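Local atomic coordinates of glycosyl hydrolase family 88 (Pedobacter heparinus, PDB entry 3WIW), a protein that removes unsaturated glucuronyl residues from heparin-derived oligosaccharides, as an alpha6/alpha6-barrel hydrolase of glycoside hydrolase family 88. Residues A[310-321]-A[380-391]; A[56-66]-A[368-376]. All blocks are in the same frame, centred on the assembly; numbering follows the deposited sequence.

Contact 1: residues A[310-321]-A[380-391]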
loop_
_atom_site.group_PDB
_atom_site.type_symbol
_atom_site.label_atom_id
_atom_site.label_comp_id
_atom_site.label_asym_id
_atom_site.label_seq_id
_atom_site.Cartn_x
_atom_site.Cartn_y
_atom_site.Cartn_z
ATOM N N ALA A 310 -7.402 2.331 -4.736
ATOM C CA ALA A 310 -6.166 3.020 -5.105
ATOM C C ALA A 310 -5.013 2.020 -5.272
ATOM O O ALA A 310 -4.212 2.143 -6.216
ATOM C CB ALA A 310 -5.828 4.073 -4.073
ATOM N N VAL A 311 -4.908 1.049 -4.363
ATOM C CA VAL A 311 -3.876 0.018 -4.434
ATOM C C VAL A 311 -4.057 -0.802 -5.705
ATOM O O VAL A 311 -3.089 -1.070 -6.422
ATOM C CB VAL A 311 -3.881 -0.849 -3.160
ATOM C CG1 VAL A 311 -2.925 -2.046 -3.299
ATOM C CG2 VAL A 311 -3.521 -0.009 -1.925
ATOM N N ILE A 312 -5.303 -1.176 -6.004
ATOM C CA ILE A 312 -5.584 -1.924 -7.220
ATOM C C ILE A 312 -5.213 -1.125 -8.466
ATOM O O ILE A 312 -4.592 -1.676 -9.381
ATOM C CB ILE A 312 -7.067 -2.381 -7.275
ATOM C CG1 ILE A 312 -7.289 -3.489 -6.244
ATOM C CG2 ILE A 312 -7.434 -2.861 -8.669
ATOM C CD1 ILE A 312 -8.762 -3.694 -5.883
ATOM N N ALA A 313 -5.596 0.159 -8.519
ATOM C CA ALA A 313 -5.265 0.979 -9.674
ATOM C C ALA A 313 -3.742 1.060 -9.869
ATOM O O ALA A 313 -3.246 0.869 -10.993
ATOM C CB ALA A 313 -5.871 2.364 -9.543
ATOM N N SER A 314 -2.995 1.333 -8.795
ATOM C CA SER A 314 -1.548 1.437 -8.921
ATOM C C SER A 314 -0.960 0.125 -9.435
ATOM O O SER A 314 -0.162 0.122 -10.375
ATOM C CB SER A 314 -0.915 1.834 -7.603
ATOM O OG SER A 314 0.431 2.147 -7.880
ATOM N N ALA A 315 -1.403 -0.993 -8.866
ATOM C CA ALA A 315 -0.889 -2.294 -9.280
ATOM C C ALA A 315 -1.231 -2.596 -10.741
ATOM O O ALA A 315 -0.370 -3.075 -11.487
ATOM C CB ALA A 315 -1.417 -3.396 -8.375
ATOM N N LEU A 316 -2.481 -2.350 -11.134
ATOM C CA LEU A 316 -2.896 -2.647 -12.505
ATOM C C LEU A 316 -2.135 -1.826 -13.533
ATOM O O LEU A 316 -1.856 -2.305 -14.639
ATOM C CB LEU A 316 -4.409 -2.485 -12.680
ATOM C CG LEU A 316 -5.286 -3.528 -11.986
ATOM C CD1 LEU A 316 -6.732 -3.186 -12.272
ATOM C CD2 LEU A 316 -4.965 -4.938 -12.473
ATOM N N LEU A 317 -1.767 -0.599 -13.171
ATOM C CA LEU A 317 -0.957 0.215 -14.081
ATOM C C LEU A 317 0.430 -0.407 -14.290
ATOM O O LEU A 317 0.885 -0.514 -15.425
ATOM C CB LEU A 317 -0.844 1.645 -13.563
ATOM C CG LEU A 317 -2.151 2.435 -13.678
ATOM C CD1 LEU A 317 -2.101 3.695 -12.804
ATOM C CD2 LEU A 317 -2.462 2.774 -15.146
ATOM N N ASP A 318 1.088 -0.849 -13.218
ATOM C CA ASP A 318 2.351 -1.556 -13.410
ATOM C C ASP A 318 2.135 -2.884 -14.140
ATOM O O ASP A 318 2.926 -3.246 -15.001
ATOM C CB ASP A 318 3.097 -1.771 -12.099
ATOM C CG ASP A 318 4.132 -0.688 -11.834
ATOM O OD1 ASP A 318 4.039 0.428 -12.415
ATOM O OD2 ASP A 318 5.026 -0.948 -11.019
ATOM N N LEU A 319 1.062 -3.608 -13.823
ATOM C CA LEU A 319 0.823 -4.885 -14.486
ATOM C C LEU A 319 0.660 -4.670 -15.986
ATOM O O LEU A 319 1.158 -5.470 -16.797
ATOM C CB LEU A 319 -0.414 -5.557 -13.901
ATOM C CG LEU A 319 -0.684 -6.987 -14.365
ATOM C CD1 LEU A 319 0.461 -7.923 -14.007
ATOM C CD2 LEU A 319 -2.007 -7.504 -13.790
ATOM N N SER A 320 -0.033 -3.583 -16.354
ATOM C CA SER A 320 -0.282 -3.287 -17.765
ATOM C C SER A 320 1.018 -3.134 -18.580
ATOM O O SER A 320 1.035 -3.399 -19.797
ATOM C CB SER A 320 -1.176 -2.050 -17.922
ATOM O OG SER A 320 -0.458 -0.838 -17.798
ATOM N N THR A 321 2.112 -2.734 -17.923
ATOM C CA THR A 321 3.381 -2.528 -18.626
ATOM C C THR A 321 4.244 -3.780 -18.654
ATOM O O THR A 321 5.249 -3.832 -19.376
ATOM C CB THR A 321 4.203 -1.379 -18.000
ATOM O OG1 THR A 321 4.678 -1.775 -16.702
ATOM C CG2 THR A 321 3.348 -0.117 -17.890
ATOM N N TYR A 380 -1.201 5.684 -2.187
ATOM C CA TYR A 380 -1.334 4.819 -3.363
ATOM C C TYR A 380 -2.086 5.498 -4.503
ATOM O O TYR A 380 -1.820 5.216 -5.668
ATOM C CB TYR A 380 -1.891 3.417 -3.017
ATOM C CG TYR A 380 -0.880 2.645 -2.197
ATOM C CD1 TYR A 380 0.309 2.159 -2.769
ATOM C CD2 TYR A 380 -1.067 2.481 -0.825
ATOM C CE1 TYR A 380 1.274 1.488 -2.006
ATOM C CE2 TYR A 380 -0.114 1.818 -0.047
ATOM C CZ TYR A 380 1.061 1.331 -0.647
ATOM O OH TYR A 380 1.991 0.725 0.139
ATOM N N TYR A 381 -2.977 6.435 -4.181
ATOM C CA TYR A 381 -3.616 7.222 -5.216
ATOM C C TYR A 381 -2.619 8.094 -5.972
ATOM O O TYR A 381 -2.588 8.086 -7.205
ATOM C CB TYR A 381 -4.716 8.079 -4.595
ATOM C CG TYR A 381 -5.360 9.072 -5.528
ATOM C CD1 TYR A 381 -6.142 8.648 -6.603
ATOM C CD2 TYR A 381 -5.214 10.430 -5.317
ATOM C CE1 TYR A 381 -6.782 9.580 -7.457
ATOM C CE2 TYR A 381 -5.836 11.367 -6.145
ATOM C CZ TYR A 381 -6.614 10.933 -7.213
ATOM O OH TYR A 381 -7.218 11.865 -8.027
ATOM N N LEU A 382 -1.758 8.821 -5.255
ATOM C CA LEU A 382 -0.761 9.615 -5.972
ATOM C C LEU A 382 0.237 8.715 -6.706
ATOM O O LEU A 382 0.693 9.065 -7.808
ATOM C CB LEU A 382 -0.040 10.623 -5.069
ATOM C CG LEU A 382 -0.923 11.733 -4.492
ATOM C CD1 LEU A 382 -0.036 12.832 -3.951
ATOM C CD2 LEU A 382 -1.898 12.302 -5.531
ATOM N N GLU A 383 0.569 7.555 -6.145
ATOM C CA GLU A 383 1.454 6.627 -6.852
ATOM C C GLU A 383 0.819 6.225 -8.178
ATOM O O GLU A 383 1.476 6.219 -9.229
ATOM C CB GLU A 383 1.705 5.405 -5.998
ATOM C CG GLU A 383 2.778 4.500 -6.566
ATOM C CD GLU A 383 2.952 3.310 -5.677
ATOM O OE1 GLU A 383 3.829 3.365 -4.799
ATOM O OE2 GLU A 383 2.187 2.325 -5.811
ATOM N N ALA A 384 -0.487 5.941 -8.143
ATOM C CA ALA A 384 -1.209 5.576 -9.357
ATOM C C ALA A 384 -1.249 6.727 -10.380
ATOM O O ALA A 384 -1.061 6.512 -11.588
ATOM C CB ALA A 384 -2.624 5.095 -9.003
ATOM N N LEU A 385 -1.474 7.953 -9.904
ATOM C CA LEU A 385 -1.444 9.109 -10.796
ATOM C C LEU A 385 -0.071 9.250 -11.465
ATOM O O LEU A 385 0.019 9.538 -12.656
ATOM C CB LEU A 385 -1.765 10.410 -10.063
ATOM C CG LEU A 385 -3.163 10.552 -9.464
ATOM C CD1 LEU A 385 -3.429 11.987 -9.066
ATOM C CD2 LEU A 385 -4.248 10.088 -10.418
ATOM N N LYS A 386 0.998 9.063 -10.708
ATOM C CA LYS A 386 2.338 9.152 -11.271
ATOM C C LYS A 386 2.555 8.045 -12.321
ATOM O O LYS A 386 3.080 8.312 -13.402
ATOM C CB LYS A 386 3.380 9.065 -10.156
ATOM C CG LYS A 386 4.780 9.395 -10.612
ATOM C CD LYS A 386 5.791 9.420 -9.457
ATOM C CE LYS A 386 5.906 8.058 -8.788
ATOM N NZ LYS A 386 7.275 7.858 -8.207
ATOM N N ARG A 387 2.137 6.813 -12.022
ATOM C CA ARG A 387 2.271 5.719 -12.987
ATOM C C ARG A 387 1.455 5.962 -14.260
ATOM O O ARG A 387 1.915 5.713 -15.385
ATOM C CB ARG A 387 1.903 4.377 -12.340
ATOM C CG ARG A 387 2.889 3.937 -11.303
ATOM C CD ARG A 387 2.426 2.688 -10.553
ATOM N NE ARG A 387 3.436 2.263 -9.583
ATOM C CZ ARG A 387 3.452 1.079 -8.977
ATOM N NH1 ARG A 387 4.458 0.778 -8.150
ATOM N NH2 ARG A 387 2.481 0.191 -9.194
ATOM N N TYR A 388 0.237 6.454 -14.075
ATOM C CA TYR A 388 -0.650 6.742 -15.182
ATOM C C TYR A 388 -0.042 7.842 -16.059
ATOM O O TYR A 388 0.012 7.724 -17.283
ATOM C CB TYR A 388 -2.017 7.174 -14.642
ATOM C CG TYR A 388 -3.019 7.521 -15.717
ATOM C CD1 TYR A 388 -3.831 6.544 -16.266
ATOM C CD2 TYR A 388 -3.146 8.815 -16.181
ATOM C CE1 TYR A 388 -4.754 6.836 -17.239
ATOM C CE2 TYR A 388 -4.097 9.138 -17.152
ATOM C CZ TYR A 388 -4.881 8.139 -17.682
ATOM O OH TYR A 388 -5.790 8.430 -18.658
ATOM N N ALA A 389 0.393 8.934 -15.439
ATOM C CA ALA A 389 0.990 10.025 -16.190
ATOM C C ALA A 389 2.259 9.604 -16.937
ATOM O O ALA A 389 2.529 10.106 -18.030
ATOM C CB ALA A 389 1.265 11.216 -15.275
ATOM N N GLU A 390 3.030 8.684 -16.363
ATOM C CA GLU A 390 4.241 8.204 -17.017
ATOM C C GLU A 390 3.904 7.401 -18.265
ATOM O O GLU A 390 4.542 7.560 -19.305
ATOM C CB GLU A 390 5.061 7.362 -16.037
ATOM C CG GLU A 390 6.230 6.593 -16.667
ATOM C CD GLU A 390 7.241 7.481 -17.367
ATOM O OE1 GLU A 390 7.333 8.687 -17.030
ATOM O OE2 GLU A 390 7.946 6.967 -18.265
ATOM N N ILE A 391 2.884 6.552 -18.165
ATOM C CA ILE A 391 2.454 5.753 -19.303
ATOM C C ILE A 391 1.957 6.653 -20.428
ATOM O O ILE A 391 2.338 6.486 -21.579
ATOM C CB ILE A 391 1.362 4.738 -18.897
ATOM C CG1 ILE A 391 1.968 3.634 -18.021
ATOM C CG2 ILE A 391 0.696 4.118 -20.144
ATOM C CD1 ILE A 391 0.928 2.810 -17.284
#
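The carboxylate oxygen OE2 of E383 takes the hydroxyl of S314 on its anti lone pair, with S314 OG to E383 OE2 at 2.7 Å, and also accepts from the hydroxyl of Y253, while E383 OE1 is held by Y84. A chi1 of -171° swings E383 CG away from its own N, and the extended chain beyond brings this carboxylate over the guanidinium of R387. That guanidinium lies between two acids. E383 OE2 stands over the centre of one face, a long, purely electrostatic pairing, and the D318 carboxylate stacks on the opposite face with the two planes only 4° apart; D318 OD2 is 3.3 Å from R387 NH2, with no N-H directed at it. The directed bond leaves the guanidinium edge instead: R387 NH2 reaches S314 O at 2.9 Å, arriving from above the carbonyl plane, on an oxygen that also accepts D318 N. A leucine in place of R387 would probably leave S314 O without its side-chain donor and the D318 and E383 carboxylates without the cation between them. The polar S314 and R387 and the apolar L317 and A384 all interlock knobs-into-holes. L317 CD1 sits 3.2 Å from A384 O and 3.9 Å from Y388 CB, and A384 CB fills a hole between A310, A313, S314 and L317. The small A310, A313, S314 and A384 suit an axis separation of 8.1 Å at a crossing angle of 27°. Helix 245-262 flanks one side, meeting V311 and R387, and its K260 pairs with D318; helix 327-340 covers L317 and I391, and helix 30-49 backs Y381 and Y388.

Contact 2: residues A[56-66]-A[368-376]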
loop_
_atom_site.group_PDB
_atom_site.type_symbol
_atom_site.label_atom_id
_atom_site.label_comp_id
_atom_site.label_asym_id
_atom_site.label_seq_id
_atom_site.Cartn_x
_atom_site.Cartn_y
_atom_site.Cartn_z
ATOM N N PRO A 56 -0.611 12.862 9.900
ATOM C CA PRO A 56 -2.067 12.689 9.788
ATOM C C PRO A 56 -2.408 11.287 9.298
ATOM O O PRO A 56 -1.818 10.816 8.322
ATOM C CB PRO A 56 -2.449 13.752 8.757
ATOM C CG PRO A 56 -1.240 13.916 7.917
ATOM C CD PRO A 56 -0.073 13.765 8.863
ATOM N N ARG A 57 -3.346 10.628 9.984
ATOM C CA ARG A 57 -3.749 9.274 9.628
ATOM C C ARG A 57 -5.177 9.165 9.086
ATOM O O ARG A 57 -5.391 8.610 8.023
ATOM C CB ARG A 57 -3.584 8.330 10.823
ATOM C CG ARG A 57 -4.109 6.923 10.560
ATOM C CD ARG A 57 -3.768 5.951 11.697
ATOM N NE ARG A 57 -4.609 4.767 11.642
ATOM C CZ ARG A 57 -4.329 3.576 12.159
ATOM N NH1 ARG A 57 -3.130 3.344 12.716
ATOM N NH2 ARG A 57 -5.235 2.597 12.071
ATOM N N SER A 58 -6.156 9.654 9.838
ATOM C CA SER A 58 -7.549 9.516 9.444
ATOM C C SER A 58 -8.362 10.581 10.165
ATOM O O SER A 58 -7.820 11.358 10.958
ATOM C CB SER A 58 -8.088 8.112 9.750
ATOM O OG SER A 58 -7.992 7.814 11.135
ATOM N N VAL A 59 -9.665 10.629 9.891
ATOM C CA VAL A 59 -10.533 11.597 10.539
ATOM C C VAL A 59 -11.509 10.845 11.443
ATOM O O VAL A 59 -12.221 9.947 10.997
ATOM C CB VAL A 59 -11.263 12.453 9.497
ATOM C CG1 VAL A 59 -12.254 13.417 10.180
ATOM C CG2 VAL A 59 -10.257 13.241 8.663
ATOM N N ASN A 60 -11.505 11.194 12.724
ATOM C CA ASN A 60 -12.385 10.581 13.715
ATOM C C ASN A 60 -13.844 10.942 13.480
ATOM O O ASN A 60 -14.126 11.955 12.830
ATOM C CB ASN A 60 -11.977 11.078 15.095
ATOM C CG ASN A 60 -10.592 10.606 15.486
ATOM O OD1 ASN A 60 -10.220 9.449 15.230
ATOM N ND2 ASN A 60 -9.803 11.499 16.080
ATOM N N PRO A 61 -14.783 10.127 14.009
ATOM C CA PRO A 61 -16.216 10.425 13.891
ATOM C C PRO A 61 -16.571 11.847 14.328
ATOM O O PRO A 61 -17.481 12.428 13.746
ATOM C CB PRO A 61 -16.859 9.395 14.828
ATOM C CG PRO A 61 -15.921 8.217 14.752
ATOM C CD PRO A 61 -14.543 8.803 14.620
ATOM N N ASP A 62 -15.852 12.405 15.304
ATOM C CA ASP A 62 -16.134 13.773 15.756
ATOM C C ASP A 62 -15.493 14.873 14.904
ATOM O O ASP A 62 -15.619 16.052 15.217
ATOM C CB ASP A 62 -15.798 13.969 17.248
ATOM C CG ASP A 62 -14.289 13.937 17.547
ATOM O OD1 ASP A 62 -13.449 13.797 16.625
ATOM O OD2 ASP A 62 -13.934 14.070 18.744
ATOM N N GLY A 63 -14.795 14.487 13.844
ATOM C CA GLY A 63 -14.210 15.445 12.920
ATOM C C GLY A 63 -12.754 15.781 13.175
ATOM O O GLY A 63 -12.109 16.387 12.325
ATOM N N THR A 64 -12.236 15.400 14.341
ATOM C CA THR A 64 -10.822 15.634 14.670
ATOM C C THR A 64 -9.901 14.652 13.931
ATOM O O THR A 64 -10.341 13.616 13.420
ATOM C CB THR A 64 -10.565 15.533 16.189
ATOM O OG1 THR A 64 -10.902 14.212 16.634
ATOM C CG2 THR A 64 -11.375 16.575 16.972
ATOM N N VAL A 65 -8.614 14.963 13.884
ATOM C CA VAL A 65 -7.683 14.143 13.119
ATOM C C VAL A 65 -6.954 13.151 14.021
ATOM O O VAL A 65 -6.399 13.529 15.064
ATOM C CB VAL A 65 -6.662 15.014 12.381
ATOM C CG1 VAL A 65 -5.686 14.138 11.617
ATOM C CG2 VAL A 65 -7.367 15.968 11.437
ATOM N N ARG A 66 -6.998 11.877 13.646
ATOM C CA ARG A 66 -6.179 10.855 14.300
ATOM C C ARG A 66 -4.773 10.959 13.754
ATOM O O ARG A 66 -4.575 10.958 12.538
ATOM C CB ARG A 66 -6.733 9.458 14.037
ATOM C CG ARG A 66 -5.881 8.360 14.623
ATOM C CD ARG A 66 -6.547 7.003 14.494
ATOM N NE ARG A 66 -5.656 5.947 14.965
ATOM C CZ ARG A 66 -6.002 4.673 15.076
ATOM N NH1 ARG A 66 -5.123 3.784 15.509
ATOM N NH2 ARG A 66 -7.234 4.296 14.776
ATOM N N SER A 368 -13.849 0.648 13.347
ATOM C CA SER A 368 -12.644 1.461 13.313
ATOM C C SER A 368 -12.443 2.054 11.933
ATOM O O SER A 368 -12.342 1.324 10.937
ATOM C CB SER A 368 -11.444 0.606 13.696
ATOM O OG SER A 368 -10.263 1.377 13.678
ATOM N N GLU A 369 -12.374 3.384 11.882
ATOM C CA GLU A 369 -12.065 4.094 10.640
ATOM C C GLU A 369 -13.001 3.695 9.504
ATOM O O GLU A 369 -12.565 3.372 8.399
ATOM C CB GLU A 369 -10.577 3.900 10.270
ATOM C CG GLU A 369 -9.631 4.581 11.281
ATOM C CD GLU A 369 -8.156 4.320 11.050
ATOM O OE1 GLU A 369 -7.794 3.180 10.702
ATOM O OE2 GLU A 369 -7.331 5.257 11.207
ATOM N N ILE A 370 -14.297 3.745 9.769
ATOM C CA ILE A 370 -15.268 3.415 8.740
ATOM C C ILE A 370 -15.663 4.679 7.993
ATOM O O ILE A 370 -16.214 5.614 8.584
ATOM C CB ILE A 370 -16.537 2.756 9.317
ATOM C CG1 ILE A 370 -16.187 1.469 10.084
ATOM C CG2 ILE A 370 -17.526 2.465 8.191
ATOM C CD1 ILE A 370 -17.362 0.932 10.915
ATOM N N ASP A 371 -15.385 4.699 6.692
ATOM C CA ASP A 371 -15.804 5.787 5.793
ATOM C C ASP A 371 -15.097 7.094 6.156
ATOM O O ASP A 371 -15.726 8.091 6.494
ATOM C CB ASP A 371 -17.345 5.952 5.717
ATOM C CG ASP A 371 -17.760 6.819 4.555
ATOM O OD1 ASP A 371 -16.922 7.129 3.702
ATOM O OD2 ASP A 371 -18.920 7.229 4.472
ATOM N N THR A 372 -13.770 7.075 6.082
ATOM C CA THR A 372 -12.907 8.187 6.451
ATOM C C THR A 372 -11.767 8.239 5.446
ATOM O O THR A 372 -11.393 7.210 4.871
ATOM C CB THR A 372 -12.248 7.963 7.886
ATOM O OG1 THR A 372 -11.178 8.904 8.099
ATOM C CG2 THR A 372 -11.602 6.605 8.008
ATOM N N PRO A 373 -11.194 9.431 5.229
ATOM C CA PRO A 373 -9.889 9.425 4.570
ATOM C C PRO A 373 -8.862 8.622 5.370
ATOM O O PRO A 373 -8.955 8.509 6.597
ATOM C CB PRO A 373 -9.479 10.893 4.609
ATOM C CG PRO A 373 -10.178 11.428 5.794
ATOM C CD PRO A 373 -11.535 10.767 5.742
ATOM N N LEU A 374 -7.888 8.059 4.663
ATOM C CA LEU A 374 -6.774 7.361 5.279
ATOM C C LEU A 374 -5.513 7.728 4.539
ATOM O O LEU A 374 -5.488 7.807 3.303
ATOM C CB LEU A 374 -7.019 5.857 5.257
ATOM C CG LEU A 374 -7.693 5.319 6.549
ATOM C CD1 LEU A 374 -8.354 3.972 6.312
ATOM C CD2 LEU A 374 -6.590 5.216 7.636
ATOM N N ASN A 375 -4.441 7.956 5.294
ATOM C CA ASN A 375 -3.197 8.395 4.690
ATOM C C ASN A 375 -2.662 7.455 3.598
ATOM O O ASN A 375 -2.164 7.925 2.564
ATOM C CB ASN A 375 -2.152 8.724 5.760
ATOM C CG ASN A 375 -1.844 7.564 6.721
ATOM O OD1 ASN A 375 -2.205 6.393 6.489
ATOM N ND2 ASN A 375 -1.155 7.893 7.818
ATOM N N TYR A 376 -2.850 6.148 3.744
ATOM C CA TYR A 376 -2.358 5.243 2.707
ATOM C C TYR A 376 -3.211 5.238 1.450
ATOM O O TYR A 376 -2.692 4.961 0.368
ATOM C CB TYR A 376 -2.120 3.826 3.210
ATOM C CG TYR A 376 -3.251 3.193 4.006
ATOM C CD1 TYR A 376 -4.275 2.476 3.374
ATOM C CD2 TYR A 376 -3.265 3.269 5.402
ATOM C CE1 TYR A 376 -5.284 1.870 4.105
ATOM C CE2 TYR A 376 -4.268 2.653 6.162
ATOM C CZ TYR A 376 -5.275 1.953 5.496
ATOM O OH TYR A 376 -6.273 1.310 6.198
#
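Trans at chi1 (175°) and extended to NE, R57 carries its guanidinium to E369, whose own CG is anti to the carbonyl carbon (chi1 -67°). The grip is side-on: R57 NE meets E369 OE2 at 2.8 Å on the syn side, and R57 NH2 meets E369 OE1 at 3.0 Å in a nearly straight bond (177°). The hydroxyl of S58 takes the anti side of the same OE2, S58 OG to E369 OE2 measuring 2.6 Å. R66 NH2 adds a long pairing to E369 OE2 with no N-H directed at the oxygen; the R66 guanidinium overlaps a face of that of R57, whose NH1 is paired with D72. Farther along, V59 N donates to T372 OG1 at 2.9 Å, and T372 OG1 in turn donates to P373 O. V59 CG2 rests against the ring of P373. At the other end N375 binds two successive carbonyls, its backbone N donating to R57 O and its ND2 to P56 O at 3.0 Å. The strand carries an extra residue opposite R66, a classic beta bulge formed by R57 and S58 in the hairpin 55-59/65-68, and this hairpin packs against the loop leading into helix 375-392, whose N-cap residue is L374.

Helix 375-392 serves both contacts: its N-terminal end and the loop before it meet the hairpin in contact 2, and its later turns pack on helix 306-322 in contact 1. The contact centres lie 24 Å apart, at about 12 Å (contact 1) and 17 Å (contact 2) from the chain centre; both are largely buried. Contact 1 covers 608 Å² through helix-helix packing within the alpha6/alpha6-barrel, whereas contact 2 covers 429 Å² between a beta-hairpin and the loop ahead of helix 375-392 and uses several backbone groups. An arginine meets an acid across both: in contact 1 the D318 carboxylate stacks flat on R387, while in contact 2 N-H bonds of R57 reach E369 at the guanidinium edge.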